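Local coordinates for Zn-dependent hydrolase, glyoxylase (PDB 6T5K), which probably hydrolyses beta-lactam antibiotics, carbapenems among them, as a zinc-dependent class B beta-lactamase acting as a monomer, at residues A98-L103 and E161-D166; F70-T75 and N94-T99. One frame throughout, in Å; residues are numbered along the deposited sequence.

Followed from the N terminus, the chain leaves strand 66-70 at residues 70-75, runs through helix 76-88 and returns along strand 92-98, whose end pairs with the strand it left: contact 2 thus closes a parallel beta-alpha-beta crossover. Ala-98 and Thr-99 belong to both contacts, so contact 1 starts where contact 2 ends. From there the 57 residues between 98-103 and 161-166 form a longer loop that includes strands of the second sheet, and contact 1 closes it at a zinc ion. The two closures follow one another instead of nesting; the centres of the two contacts are about 12 Å apart. Contact 2 joins neighbouring strands of the eight-stranded sheet; contact 1 ties the loop after strand 92-98 to that between strands 152-157 and 169-172.

Contact 1 of 2, residues A98-L103 and E161-D166; sequences ATHFHL and EGHTQD. With ZN (zinc ion), chain G; EDO (1,2-ethanediol), chain B.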
loop_
_atom_site.group_PDB
_atom_site.type_symbol
_atom_site.label_atom_id
_atom_site.label_comp_id
_atom_site.label_asym_id
_atom_site.label_seq_id
_atom_site.Cartn_x
_atom_site.Cartn_y
_atom_site.Cartn_z
ATOM N N ALA A 98 -7.278 -0.734 1.637
ATOM C CA ALA A 98 -7.117 0.471 0.822
ATOM C C ALA A 98 -6.448 1.515 1.706
ATOM O O ALA A 98 -7.019 1.914 2.727
ATOM C CB ALA A 98 -8.461 1.012 0.355
ATOM N N THR A 99 -5.235 1.921 1.348
ATOM C CA THR A 99 -4.480 2.779 2.256
ATOM C C THR A 99 -4.852 4.259 2.184
ATOM O O THR A 99 -4.374 5.033 3.027
ATOM C CB THR A 99 -2.963 2.561 2.122
ATOM O OG1 THR A 99 -2.502 2.902 0.824
ATOM C CG2 THR A 99 -2.583 1.123 2.488
ATOM N N HIS A 100 -5.640 4.677 1.207
ATOM C CA HIS A 100 -6.376 5.941 1.252
ATOM C C HIS A 100 -7.454 5.859 0.181
ATOM O O HIS A 100 -7.609 4.833 -0.488
ATOM C CB HIS A 100 -5.523 7.224 1.161
ATOM C CG HIS A 100 -4.734 7.385 -0.101
ATOM N ND1 HIS A 100 -3.516 6.776 -0.301
ATOM C CD2 HIS A 100 -4.950 8.154 -1.196
ATOM C CE1 HIS A 100 -3.044 7.115 -1.491
ATOM N NE2 HIS A 100 -3.887 7.959 -2.048
ATOM N N PHE A 101 -8.217 6.930 0.032
ATOM C CA PHE A 101 -9.423 6.861 -0.796
ATOM C C PHE A 101 -9.193 6.997 -2.300
ATOM O O PHE A 101 -10.154 6.859 -3.061
ATOM C CB PHE A 101 -10.450 7.909 -0.344
ATOM C CG PHE A 101 -10.150 9.318 -0.791
ATOM C CD1 PHE A 101 -9.342 10.154 -0.012
ATOM C CD2 PHE A 101 -10.709 9.822 -1.966
ATOM C CE1 PHE A 101 -9.088 11.450 -0.411
ATOM C CE2 PHE A 101 -10.468 11.147 -2.356
ATOM C CZ PHE A 101 -9.639 11.947 -1.585
ATOM N N HIS A 102 -7.971 7.253 -2.761
ATOM C CA HIS A 102 -7.748 7.475 -4.186
ATOM C C HIS A 102 -7.810 6.160 -4.986
ATOM O O HIS A 102 -7.728 5.060 -4.451
ATOM C CB HIS A 102 -6.388 8.117 -4.418
ATOM C CG HIS A 102 -6.313 9.558 -4.041
ATOM N ND1 HIS A 102 -5.111 10.193 -3.797
ATOM C CD2 HIS A 102 -7.274 10.500 -3.900
ATOM C CE1 HIS A 102 -5.340 11.462 -3.524
ATOM N NE2 HIS A 102 -6.643 11.674 -3.574
ATOM N N LEU A 103 -7.891 6.291 -6.310
ATOM C CA LEU A 103 -8.112 5.118 -7.172
ATOM C C LEU A 103 -6.906 4.182 -7.261
ATOM O O LEU A 103 -7.092 2.987 -7.532
ATOM C CB LEU A 103 -8.603 5.571 -8.548
ATOM C CG LEU A 103 -10.026 6.146 -8.536
ATOM C CD1 LEU A 103 -10.309 6.760 -9.895
ATOM C CD2 LEU A 103 -11.074 5.074 -8.230
ATOM N N GLU A 161 -2.401 12.971 8.991
ATOM C CA GLU A 161 -2.605 13.386 7.607
ATOM C C GLU A 161 -1.273 13.595 6.868
ATOM O O GLU A 161 -0.221 13.832 7.453
ATOM C CB GLU A 161 -3.425 14.672 7.586
ATOM C CG GLU A 161 -4.734 14.581 8.353
ATOM C CD GLU A 161 -5.741 15.659 7.970
ATOM O OE1 GLU A 161 -5.430 16.524 7.098
ATOM O OE2 GLU A 161 -6.865 15.626 8.530
ATOM N N GLY A 162 -1.340 13.514 5.539
ATOM C CA GLY A 162 -0.183 13.785 4.718
ATOM C C GLY A 162 -0.567 13.898 3.264
ATOM O O GLY A 162 -1.110 14.907 2.817
ATOM N N HIS A 163 -0.294 12.836 2.525
ATOM C CA HIS A 163 -0.727 12.767 1.135
ATOM C C HIS A 163 -2.230 12.970 1.020
ATOM O O HIS A 163 -2.713 13.664 0.115
ATOM C CB HIS A 163 -0.345 11.401 0.571
ATOM C CG HIS A 163 -0.928 11.139 -0.772
ATOM N ND1 HIS A 163 -0.512 11.788 -1.918
ATOM C CD2 HIS A 163 -1.918 10.307 -1.151
ATOM C CE1 HIS A 163 -1.214 11.352 -2.948
ATOM N NE2 HIS A 163 -2.072 10.452 -2.511
ATOM N N THR A 164 -2.984 12.391 1.945
ATOM C CA THR A 164 -4.402 12.696 2.111
ATOM C C THR A 164 -4.709 12.755 3.606
ATOM O O THR A 164 -3.859 12.444 4.456
ATOM C CB THR A 164 -5.326 11.650 1.472
ATOM O OG1 THR A 164 -5.018 10.370 2.031
ATOM C CG2 THR A 164 -5.185 11.630 -0.040
ATOM N N GLN A 165 -5.936 13.161 3.944
ATOM C CA GLN A 165 -6.301 13.209 5.351
ATOM C C GLN A 165 -6.430 11.833 5.975
ATOM O O GLN A 165 -6.267 11.704 7.196
ATOM C CB GLN A 165 -7.607 13.957 5.571
ATOM C CG GLN A 165 -8.816 13.394 4.828
ATOM C CD GLN A 165 -10.090 14.030 5.259
ATOM O OE1 GLN A 165 -10.658 14.845 4.548
ATOM N NE2 GLN A 165 -10.551 13.669 6.415
ATOM N N ASP A 166 -6.711 10.800 5.166
ATOM C CA ASP A 166 -7.081 9.473 5.635
ATOM C C ASP A 166 -5.976 8.432 5.455
ATOM O O ASP A 166 -6.232 7.250 5.717
ATOM C CB ASP A 166 -8.334 9.007 4.893
ATOM C CG ASP A 166 -8.123 8.917 3.374
ATOM O OD1 ASP A 166 -7.474 9.811 2.788
ATOM O OD2 ASP A 166 -8.639 7.937 2.771
HETATM ZN ZN ZN G . -3.320 9.259 -3.538
HETATM C C1 EDO B . -6.176 17.334 3.765
HETATM O O1 EDO B . -6.213 18.095 4.970
HETATM C C2 EDO B . -6.842 18.088 2.645
HETATM O O2 EDO B . -8.125 18.517 3.104
HETATM O O HOH W 1 -2.559 8.514 -5.109
#
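His-163 turns the edge of its imidazole toward one face of His-100, with CD2 lying over the rim of that ring. The planes stand 73° apart and the centroids 4.5 Å, an offset edge-to-face pair. Both rings are fixed by the same zinc ion: NE2 of His-163 binds it at 2.0 Å and NE2 of His-100 at 2.1 Å. His-102 reaches the metal through the other ring nitrogen, its ND1 lying 2.0 Å from zinc, and a water makes the fourth ligand at 1.9 Å. The three coordinating nitrogens are close because they share the metal, not because they hydrogen-bond. His-163 CG is anti to its backbone N (chi1 171°), a setting that carries the ring across to the two histidines of 98-103.

This is the three-histidine zinc site of class B1 metallo-beta-lactamases, with the first two ligands supplied by the HxHxD sequence; Asp-104 of that sequence, with Cys-182 and His-223, holds the second zinc.

Behind the metal, Thr-164 divides its branches. Its methyl CG2 meets His-102 CE1 at 3.5 Å and also touches the rings of His-100 and Phe-101, while OG1 sits against His-100 CB and donates a 2.6 Å hydrogen bond to Asp-166 OD1, arriving from above the carboxylate plane. That carboxylate also lies at the edge of the Phe-101 ring, where OD1 is 3.4 Å from CD1. Its OD2 accepts from Thr-125 outside the two segments, and His-102 NE2 is hydrogen-bonded to Asp-196, a second-shell carboxylate that orients the ligand ring and may make it more electron-rich.

Contact 2 of 2, residues F70-T75 and N94-T99; sequences FDTPST and NAVVAT
Asp-71 and Thr-99 carry the side-chain hydrogen bonding. Carboxylate oxygen OD1 of Asp-71 accepts twice from one residue: the backbone N of Thr-99 lies 3.0 Å from it, nearly in line with its C-O bond, and the hydroxyl OG1 of Thr-99 donates to it over 2.8 Å from the syn side, 16° out of the carboxylate plane. The hydroxyl can join the amide there because OG1 is placed between the backbone N and carbonyl carbon of Thr-99 (chi1 63°). Two bonds on a single oxygen restrict rotation of the buried carboxylate.

Between backbones, Asp-71 N donates to Val-97 O at 2.7 Å with an N-H...O angle of 170°. The parallel bridge pairs Phe-70 with Val-97, CA atoms 4.8 Å apart, and joins strands 66-70 and 92-98 across helix 76-88: a beta-alpha-beta crossover of the metallo-beta-lactamase fold, running on from Thr-99 into zinc ligand His-100.

The side chains of Phe-70 and Val-97 run side by side in the same direction, and Val-97 CB lies 4.2 Å from the Phe-70 ring centroid in an off-centre CH-pi contact. Methyl CG2 of Thr-99 reaches the edge of the same ring, 3.9 Å from CD2.

Phe-70 and Val-97 face strand 152-157, where both touch Val-156. Thr-72 and Val-96, whose CG2 methyls meet at 4.2 Å, instead pack against Leu-109 and Phe-112 of helix 109-114, while Asp-71 and Thr-99 abut Cys-105 of helix 103-106.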
loop_
_atom_site.group_PDB
_atom_site.type_symbol
_atom_site.label_atom_id
_atom_site.label_comp_id
_atom_site.label_asym_id
_atom_site.label_seq_id
_atom_site.Cartn_x
_atom_site.Cartn_y
_atom_site.Cartn_z
ATOM N N PHE A 70 -2.318 -4.951 0.199
ATOM C CA PHE A 70 -2.406 -3.522 0.463
ATOM C C PHE A 70 -2.449 -2.814 -0.872
ATOM O O PHE A 70 -1.498 -2.914 -1.655
ATOM C CB PHE A 70 -1.200 -3.028 1.261
ATOM C CG PHE A 70 -1.264 -3.405 2.710
ATOM C CD1 PHE A 70 -0.965 -4.689 3.112
ATOM C CD2 PHE A 70 -1.676 -2.478 3.680
ATOM C CE1 PHE A 70 -1.054 -5.040 4.430
ATOM C CE2 PHE A 70 -1.785 -2.854 4.976
ATOM C CZ PHE A 70 -1.436 -4.125 5.356
ATOM N N ASP A 71 -3.556 -2.113 -1.104
ATOM C CA ASP A 71 -3.898 -1.374 -2.314
ATOM C C ASP A 71 -4.246 -2.304 -3.468
ATOM O O ASP A 71 -3.642 -3.374 -3.652
ATOM C CB ASP A 71 -2.813 -0.397 -2.749
ATOM C CG ASP A 71 -2.754 0.850 -1.886
ATOM O OD1 ASP A 71 -3.488 0.945 -0.881
ATOM O OD2 ASP A 71 -1.937 1.738 -2.222
ATOM N N THR A 72 -5.222 -1.896 -4.222
ATOM C CA THR A 72 -5.468 -2.525 -5.506
ATOM C C THR A 72 -4.707 -1.767 -6.586
ATOM O O THR A 72 -4.409 -0.578 -6.424
ATOM C CB THR A 72 -6.953 -2.490 -5.866
ATOM O OG1 THR A 72 -7.386 -1.145 -6.112
ATOM C CG2 THR A 72 -7.800 -3.062 -4.757
ATOM N N PRO A 73 -4.370 -2.430 -7.685
ATOM C CA PRO A 73 -4.096 -1.684 -8.916
ATOM C C PRO A 73 -5.239 -0.722 -9.234
ATOM O O PRO A 73 -6.344 -0.868 -8.708
ATOM C CB PRO A 73 -3.950 -2.784 -9.972
ATOM C CG PRO A 73 -3.522 -4.019 -9.176
ATOM C CD PRO A 73 -4.284 -3.886 -7.873
ATOM N N SER A 74 -5.001 0.282 -10.078
ATOM C CA SER A 74 -6.038 1.283 -10.339
ATOM C C SER A 74 -7.255 0.693 -11.035
ATOM O O SER A 74 -8.381 1.185 -10.863
ATOM C CB SER A 74 -5.481 2.395 -11.235
ATOM O OG SER A 74 -4.569 3.208 -10.517
ATOM N N THR A 75 -7.053 -0.309 -11.869
ATOM C CA THR A 75 -8.145 -0.759 -12.702
ATOM C C THR A 75 -8.623 -2.130 -12.253
ATOM O O THR A 75 -7.887 -2.904 -11.630
ATOM C CB THR A 75 -7.762 -0.843 -14.178
ATOM O OG1 THR A 75 -7.010 -2.020 -14.348
ATOM C CG2 THR A 75 -6.951 0.358 -14.660
ATOM N N ASN A 94 -6.972 -13.312 2.443
ATOM C CA ASN A 94 -7.773 -13.028 3.624
ATOM C C ASN A 94 -8.401 -11.649 3.612
ATOM O O ASN A 94 -9.466 -11.466 4.204
ATOM C CB ASN A 94 -6.894 -13.078 4.874
ATOM C CG ASN A 94 -6.416 -14.468 5.205
ATOM O OD1 ASN A 94 -6.944 -15.455 4.706
ATOM N ND2 ASN A 94 -5.418 -14.558 6.064
ATOM N N ALA A 95 -7.754 -10.670 2.998
ATOM C CA ALA A 95 -8.233 -9.302 3.107
ATOM C C ALA A 95 -7.486 -8.450 2.109
ATOM O O ALA A 95 -6.377 -8.793 1.676
ATOM C CB ALA A 95 -8.018 -8.741 4.520
ATOM N N VAL A 96 -8.112 -7.326 1.763
ATOM C CA VAL A 96 -7.463 -6.236 1.060
ATOM C C VAL A 96 -7.632 -4.969 1.887
ATOM O O VAL A 96 -8.673 -4.766 2.523
ATOM C CB VAL A 96 -8.002 -6.056 -0.374
ATOM C CG1 VAL A 96 -9.503 -5.776 -0.386
ATOM C CG2 VAL A 96 -7.232 -4.951 -1.084
ATOM N N VAL A 97 -6.601 -4.127 1.889
ATOM C CA VAL A 97 -6.597 -2.863 2.606
ATOM C C VAL A 97 -6.405 -1.739 1.597
ATOM O O VAL A 97 -5.448 -1.759 0.825
ATOM C CB VAL A 97 -5.459 -2.812 3.643
ATOM C CG1 VAL A 97 -5.442 -1.488 4.372
ATOM C CG2 VAL A 97 -5.581 -3.963 4.632
ATOM N N ALA A 98 -7.278 -0.734 1.637
ATOM C CA ALA A 98 -7.117 0.471 0.822
ATOM C C ALA A 98 -6.448 1.515 1.706
ATOM O O ALA A 98 -7.019 1.914 2.727
ATOM C CB ALA A 98 -8.461 1.012 0.355
ATOM N N THR A 99 -5.235 1.921 1.348
ATOM C CA THR A 99 -4.480 2.779 2.256
ATOM C C THR A 99 -4.852 4.259 2.184
ATOM O O THR A 99 -4.374 5.033 3.027
ATOM C CB THR A 99 -2.963 2.561 2.122
ATOM O OG1 THR A 99 -2.502 2.902 0.824
ATOM C CG2 THR A 99 -2.583 1.123 2.488
#